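Side-chain contacts in ABC transporter (Thermotoga maritima, PDB 1JI0), which binds ATP and probably couples its hydrolysis to the transport of branched-chain amino acids across the membrane: residues P172-V175 and S176-F179; V181-K184 and I185-G189; D228-M231 and V232-Y236. All coordinates share one frame; numbering follows the deposited sequence.

Contact 1. Residues P172-V175 and S176-F179; sequences PILV and SEVF
Residues 172-175 and 176-179 form the first turns of helix 172-187, and four successive i to i+4 backbone hydrogen bonds join them, from Ser176 N to Pro172 O through to Phe179 N to Val175 O. The shortest runs from Val178 N to Leu174 O, at 2.7 Å. Two side-chain pairs four residues apart lie along this frame. Val175 and Phe179 run side by side and point the same way. The CG1 methyl of Val175 reaches the Phe179 ring at CE2, 3.8 Å away. This methyl stands anti to the backbone N (chi1 167°), which carries it along the helix toward the ring. The carbonyl O of Val175 also lies 3.3 Å from Phe179 CD2 and meets the ring obliquely. On another side of the helix, Glu177 sends its chain back over the preceding turn. Its CG sits 3.0 Å from Ile173 O, and the CD1 methyl of Ile173 packs on that CG at 4.1 Å. The carboxylate then touches Leu174, with OE1 3.3 Å from Leu174 CD1. Methyl groups of Ile173 and Leu174 thus both lie close to the acid. Beyond these turns, Val175 and Val178 rest on Leu170 of the preceding loop. Phe179 packs on Leu194 and Glu196 of strand 192-196, placing the helix against the next strand of the beta-alpha-beta unit that starts with strand 160-164.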
loop_
_atom_site.group_PDB
_atom_site.type_symbol
_atom_site.label_atom_id
_atom_site.label_comp_id
_atom_site.label_asym_id
_atom_site.label_seq_id
_atom_site.Cartn_x
_atom_site.Cartn_y
_atom_site.Cartn_z
ATOM N N PRO A 172 -5.699 14.722 11.764
ATOM C CA PRO A 172 -6.675 13.699 12.162
ATOM C C PRO A 172 -7.785 13.501 11.144
ATOM O O PRO A 172 -8.099 12.376 10.760
ATOM C CB PRO A 172 -7.193 14.229 13.496
ATOM C CG PRO A 172 -5.962 14.843 14.079
ATOM C CD PRO A 172 -5.391 15.613 12.896
ATOM N N ILE A 173 -8.372 14.603 10.699
ATOM C CA ILE A 173 -9.451 14.539 9.730
ATOM C C ILE A 173 -8.985 13.926 8.400
ATOM O O ILE A 173 -9.733 13.192 7.753
ATOM C CB ILE A 173 -10.046 15.941 9.498
ATOM C CG1 ILE A 173 -11.155 15.879 8.453
ATOM C CG2 ILE A 173 -8.961 16.901 9.070
ATOM C CD1 ILE A 173 -12.220 14.847 8.758
ATOM N N LEU A 174 -7.755 14.223 7.990
ATOM C CA LEU A 174 -7.228 13.662 6.747
ATOM C C LEU A 174 -6.900 12.186 6.970
ATOM O O LEU A 174 -7.142 11.350 6.099
ATOM C CB LEU A 174 -5.972 14.416 6.287
ATOM C CG LEU A 174 -6.178 15.772 5.598
ATOM C CD1 LEU A 174 -7.332 15.681 4.606
ATOM C CD2 LEU A 174 -6.480 16.837 6.633
ATOM N N VAL A 175 -6.351 11.872 8.141
ATOM C CA VAL A 175 -6.026 10.492 8.480
ATOM C C VAL A 175 -7.307 9.678 8.347
ATOM O O VAL A 175 -7.322 8.614 7.728
ATOM C CB VAL A 175 -5.502 10.384 9.925
ATOM C CG1 VAL A 175 -5.465 8.916 10.371
ATOM C CG2 VAL A 175 -4.121 11.002 10.015
ATOM N N SER A 176 -8.389 10.201 8.910
ATOM C CA SER A 176 -9.679 9.530 8.845
ATOM C C SER A 176 -10.164 9.375 7.408
ATOM O O SER A 176 -10.702 8.334 7.040
ATOM C CB SER A 176 -10.722 10.300 9.668
ATOM O OG SER A 176 -12.020 9.726 9.521
ATOM N N GLU A 177 -9.987 10.410 6.590
ATOM C CA GLU A 177 -10.437 10.337 5.207
ATOM C C GLU A 177 -9.573 9.373 4.383
ATOM O O GLU A 177 -10.072 8.681 3.503
ATOM C CB GLU A 177 -10.468 11.745 4.597
ATOM C CG GLU A 177 -11.438 12.665 5.346
ATOM C CD GLU A 177 -11.549 14.063 4.748
ATOM O OE1 GLU A 177 -10.500 14.658 4.416
ATOM O OE2 GLU A 177 -12.689 14.572 4.632
ATOM N N VAL A 178 -8.285 9.319 4.687
ATOM C CA VAL A 178 -7.379 8.399 4.007
ATOM C C VAL A 178 -7.880 6.964 4.184
ATOM O O VAL A 178 -8.037 6.219 3.211
ATOM C CB VAL A 178 -5.952 8.494 4.597
ATOM C CG1 VAL A 178 -5.112 7.300 4.161
ATOM C CG2 VAL A 178 -5.300 9.788 4.155
ATOM N N PHE A 179 -8.143 6.582 5.434
ATOM C CA PHE A 179 -8.605 5.229 5.724
ATOM C C PHE A 179 -9.975 4.914 5.166
ATOM O O PHE A 179 -10.257 3.777 4.802
ATOM C CB PHE A 179 -8.562 4.968 7.232
ATOM C CG PHE A 179 -7.176 4.728 7.753
ATOM C CD1 PHE A 179 -6.389 3.710 7.213
ATOM C CD2 PHE A 179 -6.645 5.527 8.757
ATOM C CE1 PHE A 179 -5.092 3.494 7.667
ATOM C CE2 PHE A 179 -5.354 5.325 9.219
ATOM C CZ PHE A 179 -4.570 4.303 8.672
#

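Contact 2. Residues V181-K184 and I185-G189; sequences VIQK and INQEG
Val181 O accepts from Ile185 N at 2.9 Å, and the same i to i+4 pattern continues through the last turns of helix 172-187. Asn186 N donates to Ile182 O, and Gln187 N to Gln183 O. The pattern fades at Lys184 O, whose bond from Glu188 N is weak, 3.4 Å long with an N-H...O angle of 124°. A water makes up for this. It donates to Lys184 O at 2.6 Å and to Glu188 OE1, also at 2.6 Å, so it bridges the helix end to the carboxylate. The bend of Glu188 at chi2 (-54°) turns its acid group to that water. Glu188 N has a second acceptor in Ile185 O, and Gly189 N donates to Asn186 O at 2.8 Å. Among the side chains, Gln187 lies back over the previous turn, and its OE1 approaches Gln183 CG at 3.7 Å. The two glutamine amide planes are nearly parallel, 7° apart. Ile185 CD1 meets Val181 CG1 at 4.0 Å. Ile185 also reaches Ile192 of strand 192-196, while Val181 packs on Leu125 of helix 114-125. Gly189 leaves the helix with positive phi, and the two bonds back into the last turn make a Schellman motif, a common C-terminal helix cap; here it ends the helix of a beta-alpha-beta unit before strand 192-196.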
loop_
_atom_site.group_PDB
_atom_site.type_symbol
_atom_site.label_atom_id
_atom_site.label_comp_id
_atom_site.label_asym_id
_atom_site.label_seq_id
_atom_site.Cartn_x
_atom_site.Cartn_y
_atom_site.Cartn_z
ATOM N N VAL A 181 -11.160 6.194 2.367
ATOM C CA VAL A 181 -10.974 6.020 0.926
ATOM C C VAL A 181 -10.370 4.638 0.640
ATOM O O VAL A 181 -10.726 3.974 -0.335
ATOM C CB VAL A 181 -10.081 7.157 0.340
ATOM C CG1 VAL A 181 -8.752 6.617 -0.154
ATOM C CG2 VAL A 181 -10.828 7.847 -0.798
ATOM N N ILE A 182 -9.468 4.200 1.507
ATOM C CA ILE A 182 -8.851 2.885 1.357
ATOM C C ILE A 182 -9.959 1.825 1.395
ATOM O O ILE A 182 -9.934 0.842 0.652
ATOM C CB ILE A 182 -7.806 2.656 2.484
ATOM C CG1 ILE A 182 -6.555 3.486 2.177
ATOM C CG2 ILE A 182 -7.464 1.174 2.620
ATOM C CD1 ILE A 182 -5.519 3.540 3.290
ATOM N N GLN A 183 -10.956 2.049 2.245
ATOM C CA GLN A 183 -12.077 1.118 2.377
ATOM C C GLN A 183 -12.949 1.126 1.115
ATOM O O GLN A 183 -13.366 0.075 0.621
ATOM C CB GLN A 183 -12.905 1.499 3.608
ATOM C CG GLN A 183 -13.864 0.437 4.057
ATOM C CD GLN A 183 -14.421 0.730 5.429
ATOM O OE1 GLN A 183 -15.152 1.704 5.617
ATOM N NE2 GLN A 183 -14.072 -0.108 6.402
ATOM N N LYS A 184 -13.215 2.319 0.594
ATOM C CA LYS A 184 -14.008 2.472 -0.618
ATOM C C LYS A 184 -13.317 1.805 -1.807
ATOM O O LYS A 184 -13.972 1.213 -2.662
ATOM C CB LYS A 184 -14.216 3.951 -0.930
ATOM C CG LYS A 184 -14.950 4.716 0.156
ATOM C CD LYS A 184 -15.113 6.179 -0.233
ATOM C CE LYS A 184 -15.894 6.947 0.821
ATOM N NZ LYS A 184 -16.146 8.352 0.383
ATOM N N ILE A 185 -11.995 1.918 -1.864
ATOM C CA ILE A 185 -11.226 1.313 -2.948
ATOM C C ILE A 185 -11.370 -0.201 -2.869
ATOM O O ILE A 185 -11.632 -0.862 -3.872
ATOM C CB ILE A 185 -9.731 1.697 -2.845
ATOM C CG1 ILE A 185 -9.570 3.188 -3.131
ATOM C CG2 ILE A 185 -8.893 0.858 -3.821
ATOM C CD1 ILE A 185 -8.192 3.714 -2.855
ATOM N N ASN A 186 -11.210 -0.747 -1.666
ATOM C CA ASN A 186 -11.323 -2.185 -1.464
ATOM C C ASN A 186 -12.725 -2.700 -1.747
ATOM O O ASN A 186 -12.891 -3.822 -2.213
ATOM C CB ASN A 186 -10.948 -2.566 -0.035
ATOM C CG ASN A 186 -11.063 -4.065 0.210
ATOM O OD1 ASN A 186 -10.319 -4.858 -0.367
ATOM N ND2 ASN A 186 -12.007 -4.457 1.049
ATOM N N GLN A 187 -13.733 -1.892 -1.440
ATOM C CA GLN A 187 -15.120 -2.289 -1.680
ATOM C C GLN A 187 -15.396 -2.467 -3.171
ATOM O O GLN A 187 -16.374 -3.108 -3.558
ATOM C CB GLN A 187 -16.076 -1.259 -1.062
ATOM C CG GLN A 187 -16.103 -1.327 0.468
ATOM C CD GLN A 187 -16.862 -0.178 1.119
ATOM O OE1 GLN A 187 -17.102 -0.191 2.330
ATOM N NE2 GLN A 187 -17.236 0.824 0.323
ATOM N N GLU A 188 -14.530 -1.906 -4.008
ATOM C CA GLU A 188 -14.679 -2.055 -5.449
ATOM C C GLU A 188 -13.956 -3.309 -5.927
ATOM O O GLU A 188 -14.017 -3.653 -7.105
ATOM C CB GLU A 188 -14.146 -0.823 -6.182
ATOM C CG GLU A 188 -14.970 0.410 -5.890
ATOM C CD GLU A 188 -16.444 0.192 -6.173
ATOM O OE1 GLU A 188 -17.280 0.864 -5.531
ATOM O OE2 GLU A 188 -16.768 -0.648 -7.043
ATOM N N GLY A 189 -13.272 -3.987 -5.007
ATOM C CA GLY A 189 -12.590 -5.224 -5.353
ATOM C C GLY A 189 -11.072 -5.233 -5.303
ATOM O O GLY A 189 -10.451 -6.293 -5.337
HETATM O O HOH W 1 -16.453 1.752 -3.204
#

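Contact 3. Residues D228-M231 and V232-Y236; sequences DNEM and VRKAY
An asparagine N-cap opens helix 230-236: Asn229 OD1 accepts from Val232 N at 3.1 Å, in the carbonyl plane and on a lone pair. The same oxygen takes a weak bond from Met231 N. Asn229 CG stands anti to its own backbone N (chi1 178°), which brings OD1 over the amides of the first turn. Its CB packs on Val232 CG2. Arg233 N continues the capping turn with a nearly straight bond to Asn229 O, 3.0 Å. The Arg233 chain returns past that carbonyl, and its NH1 comes within 3.7 Å of Asp228 OD1. This is a long salt bridge. Asp228 OD1 sits far off the plane of the guanidinium group and receives no N-H; NH1 instead donates to Leu227 O. Farther along, the aliphatic part of Lys234 passes Glu230, with Lys234 CD 3.4 Å from Glu230 OE2. Met231, present as selenomethionine, folds back on itself (chi2 -82°), and its SE comes to the edge of the Tyr236 ring, 4.2 Å from CE2 and 83° off the ring normal, a Met-aromatic contact. SE also touches Ala235 CB. The Tyr236 hydroxyl bonds Glu213 OE2, and the Tyr236 side chain lies about 6 Å from that of Ala43, an ATP-binding residue. The chemistry implies a helix start fixed by directed bonds to Asn229, while Asp228 and Arg233 probably add no more than a loose charge attraction.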
loop_
_atom_site.group_PDB
_atom_site.type_symbol
_atom_site.label_atom_id
_atom_site.label_comp_id
_atom_site.label_asym_id
_atom_site.label_seq_id
_atom_site.Cartn_x
_atom_site.Cartn_y
_atom_site.Cartn_z
ATOM N N ASP A 228 -8.231 -6.627 19.876
ATOM C CA ASP A 228 -8.611 -7.087 21.204
ATOM C C ASP A 228 -7.486 -7.822 21.909
ATOM O O ASP A 228 -7.647 -8.263 23.044
ATOM C CB ASP A 228 -9.837 -7.991 21.131
ATOM C CG ASP A 228 -11.124 -7.207 21.040
ATOM O OD1 ASP A 228 -11.252 -6.198 21.764
ATOM O OD2 ASP A 228 -12.011 -7.599 20.258
ATOM N N ASN A 229 -6.349 -7.962 21.236
ATOM C CA ASN A 229 -5.211 -8.638 21.834
ATOM C C ASN A 229 -4.536 -7.675 22.798
ATOM O O ASN A 229 -4.205 -6.549 22.432
ATOM C CB ASN A 229 -4.229 -9.090 20.759
ATOM C CG ASN A 229 -2.999 -9.757 21.345
ATOM O OD1 ASN A 229 -1.998 -9.101 21.631
ATOM N ND2 ASN A 229 -3.079 -11.067 21.542
ATOM N N GLU A 230 -4.339 -8.126 24.033
ATOM C CA GLU A 230 -3.740 -7.295 25.070
ATOM C C GLU A 230 -2.359 -6.761 24.726
ATOM O O GLU A 230 -2.034 -5.621 25.067
ATOM C CB GLU A 230 -3.691 -8.067 26.393
ATOM C CG GLU A 230 -3.503 -7.185 27.623
ATOM C CD GLU A 230 -4.607 -6.140 27.774
ATOM O OE1 GLU A 230 -5.803 -6.515 27.719
ATOM O OE2 GLU A 230 -4.279 -4.943 27.951
HETATM N N MSE A 231 -1.549 -7.568 24.045
HETATM C CA MSE A 231 -0.198 -7.151 23.663
HETATM C C MSE A 231 -0.247 -6.026 22.640
HETATM O O MSE A 231 0.508 -5.059 22.734
HETATM C CB MSE A 231 0.589 -8.333 23.081
HETATM C CG MSE A 231 2.033 -8.002 22.668
HETATM SE SE MSE A 231 2.262 -7.159 20.908
HETATM C CE MSE A 231 2.528 -8.750 19.837
ATOM N N VAL A 232 -1.129 -6.159 21.653
ATOM C CA VAL A 232 -1.263 -5.125 20.633
ATOM C C VAL A 232 -1.747 -3.831 21.290
ATOM O O VAL A 232 -1.152 -2.770 21.108
ATOM C CB VAL A 232 -2.264 -5.540 19.532
ATOM C CG1 VAL A 232 -2.464 -4.388 18.552
ATOM C CG2 VAL A 232 -1.745 -6.785 18.786
ATOM N N ARG A 233 -2.822 -3.929 22.068
ATOM C CA ARG A 233 -3.394 -2.766 22.747
ATOM C C ARG A 233 -2.376 -1.990 23.577
ATOM O O ARG A 233 -2.265 -0.773 23.453
ATOM C CB ARG A 233 -4.570 -3.214 23.622
ATOM C CG ARG A 233 -5.696 -3.820 22.799
ATOM C CD ARG A 233 -6.760 -4.461 23.650
ATOM N NE ARG A 233 -7.570 -3.482 24.365
ATOM C CZ ARG A 233 -8.690 -2.945 23.892
ATOM N NH1 ARG A 233 -9.148 -3.288 22.695
ATOM N NH2 ARG A 233 -9.357 -2.072 24.628
ATOM N N LYS A 234 -1.617 -2.692 24.409
ATOM C CA LYS A 234 -0.627 -2.039 25.257
ATOM C C LYS A 234 0.603 -1.556 24.500
ATOM O O LYS A 234 1.091 -0.450 24.733
ATOM C CB LYS A 234 -0.205 -2.987 26.385
ATOM C CG LYS A 234 -1.304 -3.250 27.411
ATOM C CD LYS A 234 -0.987 -4.435 28.329
ATOM C CE LYS A 234 0.384 -4.311 28.984
ATOM N NZ LYS A 234 0.531 -3.054 29.769
ATOM N N ALA A 235 1.099 -2.374 23.581
ATOM C CA ALA A 235 2.295 -2.023 22.824
ATOM C C ALA A 235 2.088 -1.072 21.650
ATOM O O ALA A 235 2.950 -0.239 21.362
ATOM C CB ALA A 235 2.981 -3.300 22.330
ATOM N N TYR A 236 0.953 -1.183 20.970
ATOM C CA TYR A 236 0.707 -0.340 19.809
ATOM C C TYR A 236 -0.492 0.599 19.893
ATOM O O TYR A 236 -0.648 1.470 19.041
ATOM C CB TYR A 236 0.590 -1.225 18.564
ATOM C CG TYR A 236 1.869 -1.965 18.247
ATOM C CD1 TYR A 236 2.908 -1.339 17.560
ATOM C CD2 TYR A 236 2.066 -3.274 18.685
ATOM C CE1 TYR A 236 4.116 -1.997 17.320
ATOM C CE2 TYR A 236 3.273 -3.943 18.453
ATOM C CZ TYR A 236 4.288 -3.299 17.772
ATOM O OH TYR A 236 5.476 -3.947 17.547
#

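How the contacts relate
Along the chain the three contacts come in series; none nests in or crosses another. Each joins adjoining segments, so each closes only local helical turns. Contacts 1 and 2 share helix 172-187, with centres about 14 Å apart. Contact 1 lies at its start, after the loop that follows strand 160-164, and contact 2 at its end, before strand 192-196. Both lie on the helix of the crossover that links these two parallel strands of the mixed sheet. Contact 3 follows much later, beyond strands 208-213 and 216-222. Its centre is about 22 Å from that of contact 1, and it brings the C-terminal helix against strand 216-222 and helix 199-205.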